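Polyketide synthase type I (Bacillus amyloliquefaciens, PDB 5KKU) contains, as its N-terminal piece crystallised here, a dehydratase domain of the difficidin assembly line, which probably removes water from carrier-bound polyketide intermediates. Local coordinates at residues Tyr20-His28 / His152-Lys160; Glu125-Lys133 / Tyr166-Glu176. One frame throughout, in Å; residues are numbered along the deposited sequence.

How the contacts relate
Both contacts belong to one dehydratase domain of double hotdog type, and their segments alternate along the chain: 20-28, 125-133, 152-160, 166-176. Contact 1 ties the predicted N-terminal hotdog region to the C-terminal one, pairing strand 25-27, which carries the predicted proton acceptor H25, with strand 153-155, whose H155 bonds the predicted proton donor D198. Contact 2 lies farther out, about 21 Å from the centre of the chain against 13 Å for contact 1, where helix 128-133 packs on strands 162-168 and 172-178. Their centres are 27 Å apart and their nearest atoms about 9 Å, without touching. Strand 153-155 is followed directly by strand 162-168, so the chain passes from the inter-hotdog junction to the peripheral helix-on-sheet packing.

Contact 1 (Tyr20-His28 / His152-Lys160); sequences YIVRDHRVH and HIEHGEFMK
D24 OD2 is gripped from both segments: F158 N donates to it at 2.7 Å, on the anti side of the carboxylate and 24° out of its plane, and R23 NH1 forms a salt bridge with it. With CG beside its own backbone N (chi1 -72°), the carboxylate reaches the turn 156-159, while D24 O accepts from G156 N at 2.8 Å. F158 packs against helix 20-23, where Y20 CB sits over one ring face in a CH-pi contact, 3.4 Å from F158 CD2; the two aromatic planes are nearly parallel but barely overlap. Strands 25-27 and 153-155 then run antiparallel, R26 and E154 exchanging both backbone bonds, and H28 N to H152 O prolongs the pairing. H25 and H155 project from the same face as V27 and I153. H25 CG lies anti to the backbone N (chi1 -172°), bringing the ring edge to the face of H155 in a T-shaped pair, CD2 of H25 lying 3.6 Å from NE2 of H155. I153 CG2 touches NE2 of H25. H25 is the predicted proton acceptor, and H155 NE2 is hydrogen-bonded to D198, the predicted proton donor, so the pairing brings the acceptor next to a second-shell histidine that probably orients the donor. At the far end H152 CB lies over the centre of the H28 ring. Strand 153-155 forms one margin of the four-stranded sheet 66-67, 30-33, 25-27, 153-155; helix 146-150 precedes it, and helix 286-297 covers V27 and H28.

Contact 2 (Glu125-Lys133 / Tyr166-Glu176); sequences ELNIEAFMK and YQLQDKEELME
F131 sets the far end of its ring down on the face of the hairpin 166-168/172-176, over the CB atoms of L168, E172 and L174; this is the tight part of the contact. A chi1 of -164°, which turns CG away from the backbone N, carries the ring from the helix to the sheet. Its CE1 meets L174 CB at 3.5 Å, and CZ lies 3.7 Å from L168 CB. Y166 O and E172 OE1 come to the ring edge near its plane, and E172 OE1 is also hydrogen-bonded to Y240. One residue on, M132 lays CG over a face of the Y166 ring in a CH-pi contact, 3.6 Å from its centroid, with SD set obliquely in a Met-aromatic contact. Helix 128-133 thus lies across the antiparallel hairpin 162-168/172-178 of the predicted C-terminal hotdog region, its axis at 82° to strand 166-168. A classic beta bulge, K171 and E172 both facing L168, shapes the hairpin's turn end. Packing is sparser before and at the start of the helix: L126 CD2 and L174 CD2 meet tip to tip at 4.0 Å, and I128 CG1 approaches the same methyl at 4.4 Å. On the exposed side, E129 and K133 turn away from the strands and form a salt bridge, while N127, the N-cap residue, accepts from A130 N through OD1.

Contact 1 (Tyr20-His28 / His152-Lys160)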
loop_
_atom_site.group_PDB
_atom_site.type_symbol
_atom_site.label_atom_id
_atom_site.label_comp_id
_atom_site.label_asym_id
_atom_site.label_seq_id
_atom_site.Cartn_x
_atom_site.Cartn_y
_atom_site.Cartn_z
ATOM N N TYR A 20 8.661 6.143 -11.449
ATOM C CA TYR A 20 8.299 4.839 -11.946
ATOM C C TYR A 20 6.999 4.321 -11.363
ATOM O O TYR A 20 6.335 3.602 -12.006
ATOM C CB TYR A 20 9.384 3.787 -11.751
ATOM C CG TYR A 20 10.623 3.901 -12.589
ATOM C CD1 TYR A 20 10.610 3.620 -13.917
ATOM C CD2 TYR A 20 11.815 4.245 -12.029
ATOM C CE1 TYR A 20 11.745 3.679 -14.669
ATOM C CE2 TYR A 20 12.940 4.317 -12.776
ATOM C CZ TYR A 20 12.882 4.028 -14.098
ATOM O OH TYR A 20 13.942 4.087 -14.840
ATOM N N ILE A 21 6.682 4.719 -10.135
ATOM C CA ILE A 21 5.455 4.279 -9.481
ATOM C C ILE A 21 4.223 4.704 -10.275
ATOM O O ILE A 21 3.433 3.866 -10.711
ATOM C CB ILE A 21 5.348 4.835 -8.049
ATOM C CG1 ILE A 21 6.520 4.343 -7.198
ATOM C CG2 ILE A 21 4.022 4.435 -7.420
ATOM C CD1 ILE A 21 6.892 5.281 -6.070
ATOM N N VAL A 22 4.065 6.011 -10.457
ATOM C CA VAL A 22 2.930 6.549 -11.197
ATOM C C VAL A 22 3.004 6.173 -12.673
ATOM O O VAL A 22 1.979 6.040 -13.342
ATOM C CB VAL A 22 2.849 8.082 -11.071
ATOM C CG1 VAL A 22 2.688 8.486 -9.613
ATOM C CG2 VAL A 22 4.084 8.729 -11.677
ATOM N N ARG A 23 4.177 6.000 -13.180
ATOM C CA ARG A 23 4.267 5.649 -14.540
ATOM C C ARG A 23 3.657 4.299 -14.759
ATOM O O ARG A 23 3.034 4.066 -15.731
ATOM C CB ARG A 23 5.711 5.692 -14.930
ATOM C CG ARG A 23 6.163 5.164 -16.254
ATOM C CD ARG A 23 7.655 5.103 -16.072
ATOM N NE ARG A 23 8.418 4.469 -17.090
ATOM C CZ ARG A 23 8.742 3.193 -17.144
ATOM N NH1 ARG A 23 8.361 2.324 -16.284
ATOM N NH2 ARG A 23 9.495 2.801 -18.104
ATOM N N ASP A 24 3.830 3.431 -13.781
ATOM C CA ASP A 24 3.409 2.052 -13.904
ATOM C C ASP A 24 2.206 1.749 -13.002
ATOM O O ASP A 24 1.948 0.654 -12.634
ATOM C CB ASP A 24 4.573 1.123 -13.619
ATOM C CG ASP A 24 5.611 1.122 -14.724
ATOM O OD1 ASP A 24 5.399 1.713 -15.773
ATOM O OD2 ASP A 24 6.618 0.505 -14.539
ATOM N N HIS A 25 1.487 2.796 -12.659
ATOM C CA HIS A 25 0.196 2.687 -11.990
ATOM C C HIS A 25 -0.792 3.732 -12.465
ATOM O O HIS A 25 -0.807 4.862 -12.020
ATOM C CB HIS A 25 0.305 2.680 -10.470
ATOM C CG HIS A 25 -0.977 2.381 -9.792
ATOM N ND1 HIS A 25 -1.744 3.347 -9.208
ATOM C CD2 HIS A 25 -1.634 1.228 -9.606
ATOM C CE1 HIS A 25 -2.819 2.804 -8.696
ATOM N NE2 HIS A 25 -2.776 1.521 -8.933
ATOM N N ARG A 26 -1.605 3.361 -13.411
ATOM C CA ARG A 26 -2.556 4.306 -13.912
ATOM C C ARG A 26 -3.980 3.824 -13.776
ATOM O O ARG A 26 -4.256 2.713 -14.016
ATOM C CB ARG A 26 -2.210 4.735 -15.337
ATOM C CG ARG A 26 -0.736 4.725 -15.692
ATOM C CD ARG A 26 -0.481 5.206 -17.097
ATOM N NE ARG A 26 0.918 5.282 -17.374
ATOM C CZ ARG A 26 1.475 5.629 -18.518
ATOM N NH1 ARG A 26 0.755 5.997 -19.549
ATOM N NH2 ARG A 26 2.759 5.625 -18.606
ATOM N N VAL A 27 -4.855 4.670 -13.311
ATOM C CA VAL A 27 -6.254 4.373 -13.226
ATOM C C VAL A 27 -7.081 5.216 -14.209
ATOM O O VAL A 27 -7.075 6.400 -14.145
ATOM C CB VAL A 27 -6.697 4.597 -11.807
ATOM C CG1 VAL A 27 -8.172 4.308 -11.643
ATOM C CG2 VAL A 27 -5.824 3.839 -10.849
ATOM N N HIS A 28 -7.809 4.593 -15.097
ATOM C CA HIS A 28 -8.344 5.241 -16.280
ATOM C C HIS A 28 -7.310 6.095 -17.006
ATOM O O HIS A 28 -7.558 7.185 -17.359
ATOM C CB HIS A 28 -9.593 6.054 -15.999
ATOM C CG HIS A 28 -10.778 5.261 -15.579
ATOM N ND1 HIS A 28 -11.103 5.074 -14.265
ATOM C CD2 HIS A 28 -11.755 4.673 -16.288
ATOM C CE1 HIS A 28 -12.217 4.392 -14.179
ATOM N NE2 HIS A 28 -12.625 4.126 -15.395
ATOM N N HIS A 152 -10.170 -0.868 -14.648
ATOM C CA HIS A 152 -9.430 0.220 -15.292
ATOM C C HIS A 152 -8.230 0.702 -14.546
ATOM O O HIS A 152 -7.859 1.831 -14.613
ATOM C CB HIS A 152 -10.323 1.388 -15.676
ATOM C CG HIS A 152 -11.351 1.016 -16.670
ATOM N ND1 HIS A 152 -12.637 0.731 -16.315
ATOM C CD2 HIS A 152 -11.263 0.796 -17.992
ATOM C CE1 HIS A 152 -13.317 0.391 -17.387
ATOM N NE2 HIS A 152 -12.503 0.417 -18.419
ATOM N N ILE A 153 -7.630 -0.217 -13.848
ATOM C CA ILE A 153 -6.380 0.009 -13.167
ATOM C C ILE A 153 -5.253 -0.741 -13.884
ATOM O O ILE A 153 -5.328 -1.909 -14.074
ATOM C CB ILE A 153 -6.490 -0.433 -11.722
ATOM C CG1 ILE A 153 -7.618 0.322 -11.063
ATOM C CG2 ILE A 153 -5.193 -0.232 -10.999
ATOM C CD1 ILE A 153 -7.805 -0.014 -9.625
ATOM N N GLU A 154 -4.228 -0.064 -14.312
ATOM C CA GLU A 154 -3.218 -0.729 -15.065
ATOM C C GLU A 154 -1.836 -0.682 -14.467
ATOM O O GLU A 154 -1.222 0.344 -14.369
ATOM C CB GLU A 154 -3.175 -0.235 -16.499
ATOM C CG GLU A 154 -4.423 -0.443 -17.313
ATOM C CD GLU A 154 -4.636 -1.858 -17.847
ATOM O OE1 GLU A 154 -3.696 -2.523 -18.286
ATOM O OE2 GLU A 154 -5.777 -2.282 -17.872
ATOM N N HIS A 155 -1.332 -1.823 -14.090
ATOM C CA HIS A 155 -0.016 -1.900 -13.572
ATOM C C HIS A 155 1.008 -2.109 -14.656
ATOM O O HIS A 155 0.854 -2.965 -15.482
ATOM C CB HIS A 155 0.090 -3.031 -12.588
ATOM C CG HIS A 155 -0.563 -2.776 -11.278
ATOM N ND1 HIS A 155 -1.890 -3.030 -11.054
ATOM C CD2 HIS A 155 -0.066 -2.332 -10.111
ATOM C CE1 HIS A 155 -2.176 -2.748 -9.810
ATOM N NE2 HIS A 155 -1.090 -2.318 -9.218
ATOM N N GLY A 156 2.025 -1.277 -14.667
ATOM C CA GLY A 156 3.198 -1.433 -15.485
ATOM C C GLY A 156 4.364 -2.206 -14.881
ATOM O O GLY A 156 4.278 -2.667 -13.803
ATOM N N GLU A 157 5.449 -2.319 -15.605
ATOM C CA GLU A 157 6.624 -3.060 -15.197
ATOM C C GLU A 157 7.081 -2.952 -13.755
ATOM O O GLU A 157 7.232 -3.962 -13.115
ATOM C CB GLU A 157 7.763 -2.830 -16.181
ATOM C CG GLU A 157 9.154 -3.187 -15.733
ATOM C CD GLU A 157 10.152 -3.364 -16.872
ATOM O OE1 GLU A 157 10.057 -2.713 -17.909
ATOM O OE2 GLU A 157 11.069 -4.170 -16.732
ATOM N N PHE A 158 7.286 -1.749 -13.283
ATOM C CA PHE A 158 7.723 -1.542 -11.966
ATOM C C PHE A 158 6.649 -1.877 -10.961
ATOM O O PHE A 158 6.924 -2.274 -9.893
ATOM C CB PHE A 158 8.029 -0.066 -11.868
ATOM C CG PHE A 158 8.702 0.354 -10.636
ATOM C CD1 PHE A 158 8.010 0.564 -9.509
ATOM C CD2 PHE A 158 10.044 0.599 -10.640
ATOM C CE1 PHE A 158 8.647 0.974 -8.385
ATOM C CE2 PHE A 158 10.689 1.015 -9.528
ATOM C CZ PHE A 158 9.985 1.211 -8.395
ATOM N N MET A 159 5.396 -1.676 -11.203
ATOM C CA MET A 159 4.467 -2.002 -10.141
ATOM C C MET A 159 3.833 -3.361 -10.215
ATOM O O MET A 159 3.234 -3.801 -9.282
ATOM C CB MET A 159 3.386 -0.965 -10.081
ATOM C CG MET A 159 3.894 0.363 -9.640
ATOM S SD MET A 159 4.498 0.414 -7.974
ATOM C CE MET A 159 3.020 0.229 -7.072
ATOM N N LYS A 160 3.971 -4.033 -11.323
ATOM C CA LYS A 160 3.281 -5.317 -11.407
ATOM C C LYS A 160 4.145 -6.465 -10.901
ATOM O O LYS A 160 5.173 -6.705 -11.394
ATOM C CB LYS A 160 2.771 -5.539 -12.810
ATOM C CG LYS A 160 2.333 -6.924 -13.203
ATOM C CD LYS A 160 1.705 -6.863 -14.571
ATOM C CE LYS A 160 1.200 -8.192 -15.073
ATOM N NZ LYS A 160 -0.178 -8.414 -14.651
#

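Contact 2 (Glu125-Lys133 / Tyr166-Glu176)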
loop_
_atom_site.group_PDB
_atom_site.type_symbol
_atom_site.label_atom_id
_atom_site.label_comp_id
_atom_site.label_asym_id
_atom_site.label_seq_id
_atom_site.Cartn_x
_atom_site.Cartn_y
_atom_site.Cartn_z
ATOM N N GLU A 125 4.901 -17.715 12.819
ATOM C CA GLU A 125 5.488 -18.073 11.533
ATOM C C GLU A 125 4.581 -19.026 10.761
ATOM O O GLU A 125 3.523 -19.423 11.248
ATOM C CB GLU A 125 6.867 -18.706 11.731
ATOM C CG GLU A 125 6.839 -20.045 12.450
ATOM C CD GLU A 125 8.227 -20.579 12.742
ATOM O OE1 GLU A 125 8.979 -19.911 13.483
ATOM O OE2 GLU A 125 8.566 -21.666 12.230
ATOM N N LEU A 126 5.003 -19.387 9.553
ATOM C CA LEU A 126 4.248 -20.271 8.731
ATOM C C LEU A 126 5.172 -21.042 7.829
ATOM O O LEU A 126 6.135 -20.515 7.330
ATOM C CB LEU A 126 3.311 -19.363 7.916
ATOM C CG LEU A 126 2.533 -19.905 6.729
ATOM C CD1 LEU A 126 1.295 -20.649 7.163
ATOM C CD2 LEU A 126 2.204 -18.810 5.737
ATOM N N ASN A 127 4.844 -22.302 7.628
ATOM C CA ASN A 127 5.599 -23.131 6.738
ATOM C C ASN A 127 5.202 -22.860 5.309
ATOM O O ASN A 127 4.241 -23.401 4.842
ATOM C CB ASN A 127 5.439 -24.617 7.060
ATOM C CG ASN A 127 6.505 -25.479 6.425
ATOM O OD1 ASN A 127 6.831 -25.361 5.277
ATOM N ND2 ASN A 127 7.047 -26.340 7.201
ATOM N N ILE A 128 5.988 -22.044 4.637
ATOM C CA ILE A 128 5.711 -21.621 3.286
ATOM C C ILE A 128 5.630 -22.803 2.325
ATOM O O ILE A 128 4.674 -22.894 1.619
ATOM C CB ILE A 128 6.637 -20.499 2.797
ATOM C CG1 ILE A 128 6.202 -19.150 3.334
ATOM C CG2 ILE A 128 6.557 -20.306 1.306
ATOM C CD1 ILE A 128 6.381 -19.002 4.780
ATOM N N GLU A 129 6.630 -23.649 2.324
ATOM C CA GLU A 129 6.662 -24.815 1.499
ATOM C C GLU A 129 5.468 -25.732 1.689
ATOM O O GLU A 129 4.910 -26.178 0.743
ATOM C CB GLU A 129 7.863 -25.615 1.848
ATOM C CG GLU A 129 9.153 -25.378 1.161
ATOM C CD GLU A 129 9.990 -26.627 1.314
ATOM O OE1 GLU A 129 10.916 -26.639 2.105
ATOM O OE2 GLU A 129 9.662 -27.637 0.694
ATOM N N ALA A 130 5.144 -26.005 2.919
ATOM C CA ALA A 130 4.050 -26.856 3.204
ATOM C C ALA A 130 2.722 -26.282 2.753
ATOM O O ALA A 130 1.902 -26.995 2.313
ATOM C CB ALA A 130 4.018 -27.212 4.665
ATOM N N PHE A 131 2.550 -24.975 2.896
ATOM C CA PHE A 131 1.353 -24.286 2.448
ATOM C C PHE A 131 1.181 -24.444 0.963
ATOM O O PHE A 131 0.135 -24.738 0.516
ATOM C CB PHE A 131 1.345 -22.807 2.814
ATOM C CG PHE A 131 -0.010 -22.171 2.712
ATOM C CD1 PHE A 131 -0.483 -21.695 1.520
ATOM C CD2 PHE A 131 -0.808 -22.057 3.809
ATOM C CE1 PHE A 131 -1.730 -21.154 1.417
ATOM C CE2 PHE A 131 -2.037 -21.501 3.724
ATOM C CZ PHE A 131 -2.503 -21.032 2.525
ATOM N N MET A 132 2.237 -24.225 0.217
ATOM C CA MET A 132 2.205 -24.342 -1.234
ATOM C C MET A 132 1.923 -25.746 -1.755
ATOM O O MET A 132 1.122 -25.925 -2.616
ATOM C CB MET A 132 3.488 -23.828 -1.852
ATOM C CG MET A 132 3.667 -22.327 -1.888
ATOM S SD MET A 132 5.334 -21.845 -2.327
ATOM C CE MET A 132 5.139 -20.179 -2.817
ATOM N N LYS A 133 2.590 -26.744 -1.190
ATOM C CA LYS A 133 2.458 -28.122 -1.601
ATOM C C LYS A 133 1.153 -28.739 -1.213
ATOM O O LYS A 133 0.715 -29.624 -1.816
ATOM C CB LYS A 133 3.598 -28.964 -1.079
ATOM C CG LYS A 133 4.917 -28.649 -1.720
ATOM C CD LYS A 133 6.080 -29.353 -1.098
ATOM C CE LYS A 133 7.249 -29.357 -2.029
ATOM N NZ LYS A 133 8.535 -29.530 -1.323
ATOM N N TYR A 166 -1.943 -18.954 -3.711
ATOM C CA TYR A 166 -2.363 -20.245 -3.254
ATOM C C TYR A 166 -3.492 -20.102 -2.277
ATOM O O TYR A 166 -3.488 -19.239 -1.500
ATOM C CB TYR A 166 -1.217 -20.957 -2.591
ATOM C CG TYR A 166 -0.059 -21.215 -3.450
ATOM C CD1 TYR A 166 0.910 -20.285 -3.630
ATOM C CD2 TYR A 166 0.094 -22.426 -4.074
ATOM C CE1 TYR A 166 1.980 -20.539 -4.425
ATOM C CE2 TYR A 166 1.171 -22.687 -4.854
ATOM C CZ TYR A 166 2.101 -21.733 -5.037
ATOM O OH TYR A 166 3.125 -21.988 -5.823
ATOM N N GLN A 167 -4.443 -20.982 -2.337
ATOM C CA GLN A 167 -5.562 -20.994 -1.441
ATOM C C GLN A 167 -5.687 -22.344 -0.749
ATOM O O GLN A 167 -5.642 -23.351 -1.386
ATOM C CB GLN A 167 -6.831 -20.682 -2.205
ATOM C CG GLN A 167 -7.954 -20.253 -1.358
ATOM C CD GLN A 167 -9.202 -20.046 -2.149
ATOM O OE1 GLN A 167 -9.589 -18.936 -2.426
ATOM N NE2 GLN A 167 -9.807 -21.104 -2.543
ATOM N N LEU A 168 -5.867 -22.326 0.555
ATOM C CA LEU A 168 -6.042 -23.554 1.292
ATOM C C LEU A 168 -7.411 -23.721 1.904
ATOM O O LEU A 168 -7.755 -22.995 2.794
ATOM C CB LEU A 168 -4.984 -23.716 2.357
ATOM C CG LEU A 168 -5.194 -24.913 3.267
ATOM C CD1 LEU A 168 -4.966 -26.222 2.533
ATOM C CD2 LEU A 168 -4.431 -24.836 4.549
ATOM N N GLN A 169 -8.227 -24.618 1.392
ATOM C CA GLN A 169 -9.599 -24.828 1.892
ATOM C C GLN A 169 -10.569 -23.703 1.907
ATOM O O GLN A 169 -11.545 -23.732 2.586
ATOM C CB GLN A 169 -9.571 -25.728 3.132
ATOM C CG GLN A 169 -9.178 -27.154 2.836
ATOM C CD GLN A 169 -8.825 -27.960 4.051
ATOM O OE1 GLN A 169 -9.231 -27.653 5.126
ATOM N NE2 GLN A 169 -8.086 -29.012 3.866
ATOM N N ASP A 170 -10.295 -22.690 1.130
ATOM C CA ASP A 170 -11.126 -21.579 1.055
ATOM C C ASP A 170 -10.964 -20.633 2.255
ATOM O O ASP A 170 -11.750 -19.758 2.432
ATOM C CB ASP A 170 -12.586 -21.800 0.754
ATOM C CG ASP A 170 -13.245 -22.547 1.845
ATOM O OD1 ASP A 170 -12.628 -22.751 2.906
ATOM O OD2 ASP A 170 -14.392 -22.950 1.655
ATOM N N LYS A 171 -9.922 -20.853 3.070
ATOM C CA LYS A 171 -9.947 -20.312 4.414
ATOM C C LYS A 171 -8.663 -19.470 4.468
ATOM O O LYS A 171 -8.594 -18.518 5.170
ATOM C CB LYS A 171 -9.915 -21.383 5.424
ATOM C CG LYS A 171 -11.263 -21.856 5.878
ATOM C CD LYS A 171 -11.196 -22.554 7.221
ATOM C CE LYS A 171 -11.951 -23.858 7.225
ATOM N NZ LYS A 171 -11.568 -24.791 8.311
ATOM N N GLU A 172 -7.632 -19.870 3.761
ATOM C CA GLU A 172 -6.394 -19.122 3.812
ATOM C C GLU A 172 -5.817 -18.833 2.448
ATOM O O GLU A 172 -6.064 -19.508 1.532
ATOM C CB GLU A 172 -5.338 -19.857 4.618
ATOM C CG GLU A 172 -5.689 -20.120 6.071
ATOM C CD GLU A 172 -4.787 -21.143 6.724
ATOM O OE1 GLU A 172 -3.642 -20.882 7.015
ATOM O OE2 GLU A 172 -5.239 -22.245 6.943
ATOM N N GLU A 173 -5.038 -17.784 2.367
ATOM C CA GLU A 173 -4.397 -17.396 1.150
ATOM C C GLU A 173 -2.930 -17.015 1.322
ATOM O O GLU A 173 -2.533 -16.483 2.316
ATOM C CB GLU A 173 -5.171 -16.244 0.541
ATOM C CG GLU A 173 -4.619 -15.666 -0.719
ATOM C CD GLU A 173 -5.374 -14.457 -1.186
ATOM O OE1 GLU A 173 -4.798 -13.383 -1.246
ATOM O OE2 GLU A 173 -6.536 -14.573 -1.489
ATOM N N LEU A 174 -2.140 -17.318 0.298
ATOM C CA LEU A 174 -0.715 -17.017 0.293
ATOM C C LEU A 174 -0.317 -16.494 -1.081
ATOM O O LEU A 174 -0.533 -17.161 -2.092
ATOM C CB LEU A 174 0.100 -18.262 0.643
ATOM C CG LEU A 174 1.569 -18.033 1.004
ATOM C CD1 LEU A 174 1.724 -16.780 1.853
ATOM C CD2 LEU A 174 2.142 -19.246 1.721
ATOM N N MET A 175 0.262 -15.298 -1.116
ATOM C CA MET A 175 0.670 -14.693 -2.379
ATOM C C MET A 175 2.185 -14.587 -2.540
ATOM O O MET A 175 2.840 -13.801 -1.853
ATOM C CB MET A 175 0.031 -13.312 -2.538
ATOM C CG MET A 175 -1.453 -13.347 -2.862
ATOM S SD MET A 175 -2.143 -11.707 -3.153
ATOM C CE MET A 175 -1.723 -10.887 -1.617
ATOM N N GLU A 176 2.730 -15.378 -3.457
ATOM C CA GLU A 176 4.134 -15.368 -3.731
ATOM C C GLU A 176 4.395 -14.235 -4.671
ATOM O O GLU A 176 3.937 -14.233 -5.762
ATOM C CB GLU A 176 4.577 -16.698 -4.314
ATOM C CG GLU A 176 6.075 -16.835 -4.394
ATOM C CD GLU A 176 6.501 -18.129 -4.996
ATOM O OE1 GLU A 176 5.935 -18.510 -5.995
ATOM O OE2 GLU A 176 7.403 -18.768 -4.483
#